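LD10117p (Drosophila melanogaster, PDB 5HJQ) acts as a GTPase-activating protein for Rab35 in synaptic vesicle protein recycling, and binds phosphoinositides through its TBC domain. Local coordinates at residues E237-T242 / V301-A306; V227-T232 / D292-E297. All coordinates share one frame; numbering follows the deposited sequence.

Contact 1. Residues E237-T242 / V301-A306; sequences EVTWKT and VLYRVA. With I3P (D-myo-inositol-1,4,5-triphosphate), chain B.
Tyr303 reaches from helix 300-317 to helix 233-250 and meets Thr239 with the phenol end of its ring. The methyl CG2 of Thr239 lies 3.5 Å from Tyr303 OH. It comes in at the ring edge, near the ring plane, and the two side chains cross at about a right angle. Thr242, one turn further along, adds a looser touch: its CG2 is 4.3 Å from CE2 of Tyr303. No hydrogen bond joins the two segments, and the nearest CA atoms, those of Thr242 and Tyr303, are 9.1 Å apart. The long ring spans that distance.

Hydrogen bonds of the threonine hydroxyls are consistent with the placing of the methyls. CG2 of Thr239 stands anti to the backbone N. OG1 lies beside that N (chi1 -57°) and bonds to Gln235 O. In Thr242, OG1 turns back to Val238 O at 2.9 Å. Thr242 N bonds to the same oxygen from the opposite face of its plane. Both hydroxyls have their partners away from Tyr303, and the methyls face it.

The next residue, Arg304, serves the ligand. Its chain runs extended from CG to NE. Arg304 NH2 bonds to the phosphate oxygen O52 of I3P at 3.3 Å, with an N-H...acceptor angle of 162°. The inositol oxygen O6 lies at the guanidinium edge, in plane, 3.1 Å from NH2. On the protein side NH1 bonds to Ala354 O and Ile357 O, which would fix the rotation of the group. Lys98, Arg102, Lys300 and Arg358 also bond to I3P. Helix 300-317 thus packs in the TBC domain through Tyr303 and lines the basic phosphoinositide pocket with Arg304.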
ATOM      1  N   GLU A 237      -8.705  -7.328 -10.315  1.00 60.55           N
ATOM      2  CA  GLU A 237      -9.459  -8.506  -9.917  1.00 60.82           C
ATOM      3  C   GLU A 237      -8.627  -9.779  -9.995  1.00 58.23           C
ATOM      4  O   GLU A 237      -8.853 -10.713  -9.230  1.00 62.20           O
ATOM      5  CB  GLU A 237     -10.737  -8.637 -10.749  1.00 62.51           C
ATOM      6  CG  GLU A 237     -10.728  -9.713 -11.816  1.00 70.54           C
ATOM      7  CD  GLU A 237     -12.125  -9.988 -12.346  1.00 75.26           C
ATOM      8  OE1 GLU A 237     -13.025  -9.153 -12.105  1.00 84.77           O
ATOM      9  OE2 GLU A 237     -12.328 -11.040 -12.988  1.00 77.20           O
ATOM     10  N   VAL A 238      -7.650  -9.810 -10.894  1.00 59.06           N
ATOM     11  CA  VAL A 238      -6.689 -10.904 -10.911  1.00 59.86           C
ATOM     12  C   VAL A 238      -5.888 -10.884  -9.616  1.00 60.79           C
ATOM     13  O   VAL A 238      -5.583 -11.930  -9.038  1.00 62.05           O
ATOM     14  CB  VAL A 238      -5.739 -10.809 -12.122  1.00 64.66           C
ATOM     15  CG1 VAL A 238      -4.551 -11.751 -11.956  1.00 63.04           C
ATOM     16  CG2 VAL A 238      -6.490 -11.111 -13.415  1.00 59.77           C
ATOM     17  N   THR A 239      -5.575  -9.676  -9.155  1.00 63.22           N
ATOM     18  CA  THR A 239      -4.784  -9.496  -7.946  1.00 59.52           C
ATOM     19  C   THR A 239      -5.491 -10.030  -6.701  1.00 56.06           C
ATOM     20  O   THR A 239      -4.915 -10.833  -5.966  1.00 56.71           O
ATOM     21  CB  THR A 239      -4.429  -8.016  -7.716  1.00 58.48           C
ATOM     22  OG1 THR A 239      -3.727  -7.503  -8.855  1.00 59.04           O
ATOM     23  CG2 THR A 239      -3.549  -7.873  -6.483  1.00 50.83           C
ATOM     24  N   TRP A 240      -6.727  -9.601  -6.454  1.00 54.95           N
ATOM     25  CA  TRP A 240      -7.412 -10.058  -5.244  1.00 61.40           C
ATOM     26  C   TRP A 240      -7.806 -11.527  -5.346  1.00 56.76           C
ATOM     27  O   TRP A 240      -8.001 -12.186  -4.325  1.00 52.30           O
ATOM     28  CB  TRP A 240      -8.641  -9.192  -4.910  1.00 61.21           C
ATOM     29  CG  TRP A 240      -9.827  -9.227  -5.850  1.00 64.08           C
ATOM     30  CD1 TRP A 240     -10.197  -8.251  -6.726  1.00 61.99           C
ATOM     31  CD2 TRP A 240     -10.831 -10.255  -5.953  1.00 62.91           C
ATOM     32  NE1 TRP A 240     -11.348  -8.612  -7.386  1.00 66.51           N
ATOM     33  CE2 TRP A 240     -11.757  -9.836  -6.930  1.00 61.42           C
ATOM     34  CE3 TRP A 240     -11.027 -11.489  -5.325  1.00 65.06           C
ATOM     35  CZ2 TRP A 240     -12.855 -10.611  -7.299  1.00 66.56           C
ATOM     36  CZ3 TRP A 240     -12.118 -12.255  -5.690  1.00 62.73           C
ATOM     37  CH2 TRP A 240     -13.018 -11.814  -6.667  1.00 67.69           C
ATOM     38  N   LYS A 241      -7.898 -12.048  -6.565  1.00 54.86           N
ATOM     39  CA  LYS A 241      -8.094 -13.481  -6.743  1.00 63.15           C
ATOM     40  C   LYS A 241      -6.808 -14.233  -6.415  1.00 60.18           C
ATOM     41  O   LYS A 241      -6.847 -15.297  -5.800  1.00 63.67           O
ATOM     42  CB  LYS A 241      -8.558 -13.803  -8.165  1.00 60.69           C
ATOM     43  CG  LYS A 241     -10.046 -13.600  -8.374  1.00 60.63           C
ATOM     44  CD  LYS A 241     -10.459 -13.860  -9.809  1.00 61.05           C
ATOM     45  CE  LYS A 241     -11.956 -13.656  -9.979  1.00 70.59           C
ATOM     46  NZ  LYS A 241     -12.378 -13.664 -11.404  1.00 72.18           N
ATOM     47  N   THR A 242      -5.672 -13.676  -6.819  1.00 62.90           N
ATOM     48  CA  THR A 242      -4.375 -14.242  -6.461  1.00 64.66           C
ATOM     49  C   THR A 242      -4.213 -14.311  -4.945  1.00 62.32           C
ATOM     50  O   THR A 242      -3.889 -15.361  -4.393  1.00 64.33           O
ATOM     51  CB  THR A 242      -3.219 -13.422  -7.053  1.00 59.65           C
ATOM     52  OG1 THR A 242      -3.264 -13.499  -8.483  1.00 62.65           O
ATOM     53  CG2 THR A 242      -1.883 -13.954  -6.564  1.00 63.04           C
ATOM     54  N   VAL A 301       4.984  -7.628  -0.738  1.00 48.60           N
ATOM     55  CA  VAL A 301       5.018  -7.187   0.649  1.00 45.79           C
ATOM     56  C   VAL A 301       3.598  -7.014   1.168  1.00 43.43           C
ATOM     57  O   VAL A 301       3.288  -7.397   2.295  1.00 47.93           O
ATOM     58  CB  VAL A 301       5.804  -5.856   0.806  1.00 52.76           C
ATOM     59  CG1 VAL A 301       5.563  -5.239   2.178  1.00 41.90           C
ATOM     60  CG2 VAL A 301       7.291  -6.084   0.573  1.00 48.82           C
ATOM     61  N   LEU A 302       2.739  -6.443   0.332  1.00 48.86           N
ATOM     62  CA  LEU A 302       1.340  -6.247   0.688  1.00 50.67           C
ATOM     63  C   LEU A 302       0.611  -7.582   0.807  1.00 49.97           C
ATOM     64  O   LEU A 302      -0.258  -7.737   1.663  1.00 51.22           O
ATOM     65  CB  LEU A 302       0.645  -5.354  -0.341  1.00 45.73           C
ATOM     66  CG  LEU A 302       1.241  -3.949  -0.479  1.00 55.81           C
ATOM     67  CD1 LEU A 302       0.358  -3.058  -1.346  1.00 51.80           C
ATOM     68  CD2 LEU A 302       1.470  -3.314   0.887  1.00 45.86           C
ATOM     69  N   TYR A 303       0.959  -8.534  -0.059  1.00 51.10           N
ATOM     70  CA  TYR A 303       0.396  -9.884   0.015  1.00 54.18           C
ATOM     71  C   TYR A 303       0.695 -10.489   1.378  1.00 55.31           C
ATOM     72  O   TYR A 303      -0.194 -11.023   2.039  1.00 55.39           O
ATOM     73  CB  TYR A 303       0.961 -10.805  -1.075  1.00 52.41           C
ATOM     74  CG  TYR A 303       0.568 -10.484  -2.504  1.00 53.29           C
ATOM     75  CD1 TYR A 303      -0.276  -9.424  -2.803  1.00 52.77           C
ATOM     76  CD2 TYR A 303       1.042 -11.260  -3.557  1.00 56.66           C
ATOM     77  CE1 TYR A 303      -0.631  -9.140  -4.112  1.00 53.76           C
ATOM     78  CE2 TYR A 303       0.691 -10.987  -4.867  1.00 61.53           C
ATOM     79  CZ  TYR A 303      -0.145  -9.928  -5.140  1.00 59.43           C
ATOM     80  OH  TYR A 303      -0.493  -9.666  -6.446  1.00 59.34           O
ATOM     81  N   ARG A 304       1.958 -10.390   1.786  1.00 56.65           N
ATOM     82  CA  ARG A 304       2.421 -10.947   3.052  1.00 51.47           C
ATOM     83  C   ARG A 304       1.649 -10.391   4.243  1.00 51.15           C
ATOM     84  O   ARG A 304       1.186 -11.145   5.095  1.00 57.19           O
ATOM     85  CB  ARG A 304       3.914 -10.671   3.243  1.00 52.50           C
ATOM     86  CG  ARG A 304       4.829 -11.276   2.195  1.00 54.78           C
ATOM     87  CD  ARG A 304       6.273 -10.813   2.413  1.00 55.89           C
ATOM     88  NE  ARG A 304       7.225 -11.568   1.606  1.00 51.81           N
ATOM     89  CZ  ARG A 304       7.686 -12.769   1.932  1.00 59.73           C
ATOM     90  NH1 ARG A 304       7.281 -13.354   3.052  1.00 56.17           N
ATOM     91  NH2 ARG A 304       8.547 -13.387   1.138  1.00 62.81           N
ATOM     92  N   VAL A 305       1.521  -9.070   4.296  1.00 51.19           N
ATOM     93  CA  VAL A 305       0.862  -8.395   5.410  1.00 50.92           C
ATOM     94  C   VAL A 305      -0.613  -8.789   5.485  1.00 51.41           C
ATOM     95  O   VAL A 305      -1.197  -8.871   6.567  1.00 55.16           O
ATOM     96  CB  VAL A 305       1.002  -6.860   5.286  1.00 48.51           C
ATOM     97  CG1 VAL A 305       0.301  -6.154   6.433  1.00 50.82           C
ATOM     98  CG2 VAL A 305       2.473  -6.471   5.247  1.00 51.95           C
ATOM     99  N   ALA A 306      -1.206  -9.048   4.325  1.00 53.45           N
ATOM    100  CA  ALA A 306      -2.589  -9.502   4.252  1.00 50.44           C
ATOM    101  C   ALA A 306      -2.754 -10.844   4.963  1.00 51.23           C
ATOM    102  O   ALA A 306      -3.706 -11.045   5.716  1.00 53.91           O
ATOM    103  CB  ALA A 306      -3.035  -9.602   2.802  1.00 48.32           C
TER
HETATM  104  C1  I3P B 401      11.372 -17.128  -1.082  1.00 90.03           C
HETATM  105  C2  I3P B 401      12.394 -17.718  -2.038  1.00 89.25           C
HETATM  106  C3  I3P B 401      12.426 -16.990  -3.383  1.00 91.91           C
HETATM  107  C4  I3P B 401      12.062 -15.505  -3.389  1.00 92.84           C
HETATM  108  C5  I3P B 401      11.570 -14.853  -2.101  1.00 85.90           C
HETATM  109  C6  I3P B 401      11.739 -15.698  -0.831  1.00 83.11           C
HETATM  110  O1  I3P B 401      11.351 -17.807   0.187  1.00 88.84           O
HETATM  111  O2  I3P B 401      13.660 -17.624  -1.454  1.00 93.79           O
HETATM  112  O3  I3P B 401      13.734 -17.121  -3.933  1.00 95.72           O
HETATM  113  O4  I3P B 401      11.041 -15.325  -4.390  1.00 95.84           O
HETATM  114  O5  I3P B 401      12.260 -13.638  -1.928  1.00 79.25           O
HETATM  115  O6  I3P B 401      10.902 -15.191   0.203  1.00 87.35           O
HETATM  116  P1  I3P B 401      11.686 -19.374   0.313  1.00 97.05           P
HETATM  117  O11 I3P B 401      13.143 -19.595   0.108  1.00 95.27           O
HETATM  118  O12 I3P B 401      11.319 -19.836   1.706  1.00 93.09           O
HETATM  119  O13 I3P B 401      10.871 -20.185  -0.711  1.00 83.90           O
HETATM  120  P4  I3P B 401      11.423 -14.502  -5.716  1.00107.50           P
HETATM  121  O41 I3P B 401      12.897 -14.176  -5.694  1.00101.95           O
HETATM  122  O42 I3P B 401      10.609 -13.208  -5.752  1.00 92.77           O
HETATM  123  O43 I3P B 401      11.095 -15.354  -6.965  1.00 98.60           O
HETATM  124  P5  I3P B 401      11.591 -12.478  -1.099  1.00 74.01           P
HETATM  125  O51 I3P B 401      12.320 -11.209  -1.347  1.00 79.97           O
HETATM  126  O52 I3P B 401      10.155 -12.312  -1.528  1.00 72.02           O
HETATM  127  O53 I3P B 401      11.639 -12.792   0.374  1.00 69.42           O

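Contact 2. Residues V227-T232 / D292-E297; sequences VFINQT and DCYFHE
Tyr294 leaves helix 284-297 with CG anti to its backbone N (chi1 166°), and the ring extends to the loop 227-232. Beyond CB, the ring turns one face to Phe228, whose CD2 lies over it, offset toward the rim. This is an edge-to-face pair, with centroids 5.8 Å apart and planes at 83°. CE1 is 3.9 Å from Phe228 O. CZ packs against Phe228 CB at 4.1 Å. At the tip, OH donates a 2.6 Å hydrogen bond to Phe228 O. The donor stands above the carbonyl plane, 63° out of it, while that oxygen lies in the plane of the tyrosine ring at its edge. Ile229 CG1 also meets OH, at 3.7 Å. A phenylalanine here would probably keep much of the ring packing but leave Phe228 O, in a buried residue, without its hydroxyl donor.

The edge of the Phe228 ring also meets the helix backbone: Tyr294 O lies near the ring plane, 3.4 Å from CE2. Around the pair, Ile200 of helix 197-204 touches both Tyr294 and Ile229. Leu220 of helix 210-221 touches Phe228 and Phe295. The loop before helix 233-250 is thereby packed among helices 197-204, 210-221 and 284-297.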
ATOM      1  N   VAL A 227       5.614  -5.263  -9.954  1.00 59.97           N
ATOM      2  CA  VAL A 227       4.275  -4.694  -9.885  1.00 54.06           C
ATOM      3  C   VAL A 227       4.095  -3.922  -8.580  1.00 54.83           C
ATOM      4  O   VAL A 227       4.434  -4.420  -7.508  1.00 58.91           O
ATOM      5  CB  VAL A 227       3.190  -5.788  -9.987  1.00 57.86           C
ATOM      6  CG1 VAL A 227       1.803  -5.178  -9.880  1.00 56.27           C
ATOM      7  CG2 VAL A 227       3.338  -6.570 -11.289  1.00 44.98           C
ATOM      8  N   PHE A 228       3.563  -2.706  -8.675  1.00 52.69           N
ATOM      9  CA  PHE A 228       3.327  -1.875  -7.500  1.00 52.15           C
ATOM     10  C   PHE A 228       1.864  -1.465  -7.409  1.00 52.61           C
ATOM     11  O   PHE A 228       1.194  -1.713  -6.407  1.00 52.54           O
ATOM     12  CB  PHE A 228       4.213  -0.620  -7.532  1.00 57.23           C
ATOM     13  CG  PHE A 228       5.680  -0.910  -7.448  1.00 51.78           C
ATOM     14  CD1 PHE A 228       6.414  -1.178  -8.591  1.00 54.33           C
ATOM     15  CD2 PHE A 228       6.326  -0.925  -6.224  1.00 51.95           C
ATOM     16  CE1 PHE A 228       7.766  -1.449  -8.515  1.00 56.50           C
ATOM     17  CE2 PHE A 228       7.678  -1.198  -6.140  1.00 56.21           C
ATOM     18  CZ  PHE A 228       8.398  -1.461  -7.288  1.00 52.98           C
ATOM     19  N   ILE A 229       1.382  -0.833  -8.472  1.00 50.39           N
ATOM     20  CA  ILE A 229       0.052  -0.244  -8.485  1.00 56.17           C
ATOM     21  C   ILE A 229      -0.765  -0.759  -9.674  1.00 56.52           C
ATOM     22  O   ILE A 229      -0.405  -0.532 -10.830  1.00 59.13           O
ATOM     23  CB  ILE A 229       0.136   1.295  -8.537  1.00 53.45           C
ATOM     24  CG1 ILE A 229       0.755   1.848  -7.249  1.00 57.52           C
ATOM     25  CG2 ILE A 229      -1.232   1.897  -8.737  1.00 57.73           C
ATOM     26  CD1 ILE A 229       1.119   3.320  -7.339  1.00 60.47           C
ATOM     27  N   ASN A 230      -1.857  -1.461  -9.388  1.00 60.80           N
ATOM     28  CA  ASN A 230      -2.713  -1.985 -10.447  1.00 60.90           C
ATOM     29  C   ASN A 230      -3.495  -0.863 -11.118  1.00 59.78           C
ATOM     30  O   ASN A 230      -4.001   0.034 -10.445  1.00 60.25           O
ATOM     31  CB  ASN A 230      -3.661  -3.049  -9.897  1.00 58.56           C
ATOM     32  CG  ASN A 230      -2.935  -4.322  -9.512  1.00 59.12           C
ATOM     33  OD1 ASN A 230      -3.266  -4.962  -8.514  1.00 58.75           O
ATOM     34  ND2 ASN A 230      -1.926  -4.689 -10.299  1.00 56.88           N
ATOM     35  N   GLN A 231      -3.594  -0.923 -12.443  1.00 60.71           N
ATOM     36  CA  GLN A 231      -4.076   0.213 -13.220  1.00 60.34           C
ATOM     37  C   GLN A 231      -5.371  -0.045 -13.990  1.00 66.58           C
ATOM     38  O   GLN A 231      -6.052   0.903 -14.387  1.00 64.42           O
ATOM     39  CB  GLN A 231      -2.976   0.658 -14.181  1.00 63.55           C
ATOM     40  CG  GLN A 231      -1.747   1.202 -13.461  1.00 65.06           C
ATOM     41  CD  GLN A 231      -0.521   1.242 -14.346  1.00 65.22           C
ATOM     42  OE1 GLN A 231      -0.607   1.520 -15.543  1.00 69.53           O
ATOM     43  NE2 GLN A 231       0.632   0.944 -13.761  1.00 60.50           N
ATOM     44  N   THR A 232      -5.712  -1.313 -14.202  1.00 62.59           N
ATOM     45  CA  THR A 232      -6.986  -1.655 -14.830  1.00 65.46           C
ATOM     46  C   THR A 232      -7.840  -2.485 -13.879  1.00 64.86           C
ATOM     47  O   THR A 232      -7.336  -3.049 -12.908  1.00 64.20           O
ATOM     48  CB  THR A 232      -6.796  -2.432 -16.151  1.00 62.81           C
ATOM     49  OG1 THR A 232      -6.339  -3.761 -15.873  1.00 62.26           O
ATOM     50  CG2 THR A 232      -5.797  -1.727 -17.056  1.00 66.07           C
ATOM     51  N   ASP A 292       8.129   1.378   3.365  1.00 50.00           N
ATOM     52  CA  ASP A 292       9.587   1.270   3.280  1.00 54.15           C
ATOM     53  C   ASP A 292      10.028   0.068   2.454  1.00 54.60           C
ATOM     54  O   ASP A 292      10.856   0.190   1.551  1.00 52.32           O
ATOM     55  CB  ASP A 292      10.213   1.177   4.676  1.00 56.18           C
ATOM     56  CG  ASP A 292      10.175   2.493   5.427  1.00 55.67           C
ATOM     57  OD1 ASP A 292      10.078   3.555   4.773  1.00 56.13           O
ATOM     58  OD2 ASP A 292      10.249   2.464   6.675  1.00 55.67           O
ATOM     59  N   CYS A 293       9.472  -1.096   2.774  1.00 59.81           N
ATOM     60  CA  CYS A 293       9.820  -2.324   2.073  1.00 55.59           C
ATOM     61  C   CYS A 293       9.110  -2.420   0.728  1.00 52.50           C
ATOM     62  O   CYS A 293       9.684  -2.887  -0.258  1.00 54.94           O
ATOM     63  CB  CYS A 293       9.483  -3.539   2.938  1.00 54.90           C
ATOM     64  SG  CYS A 293      10.319  -3.543   4.547  1.00 59.79           S
ATOM     65  N   TYR A 294       7.862  -1.959   0.699  1.00 55.98           N
ATOM     66  CA  TYR A 294       7.029  -2.001  -0.501  1.00 53.86           C
ATOM     67  C   TYR A 294       7.652  -1.255  -1.678  1.00 58.24           C
ATOM     68  O   TYR A 294       7.640  -1.751  -2.806  1.00 56.25           O
ATOM     69  CB  TYR A 294       5.646  -1.425  -0.185  1.00 55.30           C
ATOM     70  CG  TYR A 294       4.782  -1.105  -1.389  1.00 55.17           C
ATOM     71  CD1 TYR A 294       4.113  -2.112  -2.076  1.00 49.60           C
ATOM     72  CD2 TYR A 294       4.617   0.207  -1.822  1.00 51.27           C
ATOM     73  CE1 TYR A 294       3.320  -1.826  -3.166  1.00 47.82           C
ATOM     74  CE2 TYR A 294       3.824   0.503  -2.917  1.00 52.47           C
ATOM     75  CZ  TYR A 294       3.171  -0.525  -3.580  1.00 55.77           C
ATOM     76  OH  TYR A 294       2.374  -0.263  -4.671  1.00 52.31           O
ATOM     77  N   PHE A 295       8.206  -0.073  -1.410  1.00 53.06           N
ATOM     78  CA  PHE A 295       8.819   0.745  -2.457  1.00 55.26           C
ATOM     79  C   PHE A 295      10.093   0.108  -3.010  1.00 58.53           C
ATOM     80  O   PHE A 295      10.660   0.588  -3.993  1.00 59.12           O
ATOM     81  CB  PHE A 295       9.139   2.152  -1.934  1.00 55.04           C
ATOM     82  CG  PHE A 295       7.924   2.996  -1.676  1.00 54.30           C
ATOM     83  CD1 PHE A 295       6.808   2.887  -2.486  1.00 52.05           C
ATOM     84  CD2 PHE A 295       7.895   3.892  -0.620  1.00 52.87           C
ATOM     85  CE1 PHE A 295       5.686   3.659  -2.254  1.00 48.54           C
ATOM     86  CE2 PHE A 295       6.772   4.666  -0.380  1.00 54.33           C
ATOM     87  CZ  PHE A 295       5.665   4.545  -1.198  1.00 52.93           C
ATOM     88  N   HIS A 296      10.540  -0.970  -2.373  1.00 57.83           N
ATOM     89  CA  HIS A 296      11.747  -1.669  -2.797  1.00 59.63           C
ATOM     90  C   HIS A 296      11.417  -3.024  -3.419  1.00 60.58           C
ATOM     91  O   HIS A 296      11.960  -3.387  -4.463  1.00 63.48           O
ATOM     92  CB  HIS A 296      12.692  -1.854  -1.608  1.00 60.60           C
ATOM     93  CG  HIS A 296      14.024  -2.436  -1.973  1.00 64.62           C
ATOM     94  ND1 HIS A 296      14.846  -1.874  -2.925  1.00 58.75           N
ATOM     95  CD2 HIS A 296      14.676  -3.526  -1.507  1.00 63.03           C
ATOM     96  CE1 HIS A 296      15.946  -2.599  -3.037  1.00 63.40           C
ATOM     97  NE2 HIS A 296      15.868  -3.607  -2.186  1.00 63.62           N
ATOM     98  N   GLU A 297      10.522  -3.765  -2.772  1.00 55.46           N
ATOM     99  CA  GLU A 297      10.195  -5.124  -3.192  1.00 58.98           C
ATOM    100  C   GLU A 297       8.995  -5.175  -4.127  1.00 57.38           C
ATOM    101  O   GLU A 297       9.001  -5.910  -5.114  1.00 60.15           O
ATOM    102  CB  GLU A 297       9.928  -6.004  -1.970  1.00 56.72           C
ATOM    103  CG  GLU A 297      11.025  -5.960  -0.922  1.00 55.84           C
ATOM    104  CD  GLU A 297      10.822  -6.991   0.170  1.00 58.61           C
ATOM    105  OE1 GLU A 297      10.565  -8.170  -0.165  1.00 59.73           O
ATOM    106  OE2 GLU A 297      10.918  -6.622   1.362  1.00 55.84           O
TER

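Overall arrangement
Contacts 1 and 2 lie in the same all-helical TBC domain, with centres about 11 Å apart. Their segments alternate along the chain: 227-232, 237-242, 292-297, 301-306. The loop of contact 2 runs into helix 233-250 of contact 1, and helix 284-297 is followed directly by helix 300-317. The two contacts touch. Asn230 OD1 and Thr239 OG1 are 2.6 Å apart, a probable hydrogen bond, and Leu302 CD1 packs 3.7 Å from Tyr294 CE1. Both contacts therefore tie the 227-250 region to the consecutive helices 284-297 and 300-317. Those two helices supply Glu297, Lys300 and Arg304 to the inositol triphosphate pocket.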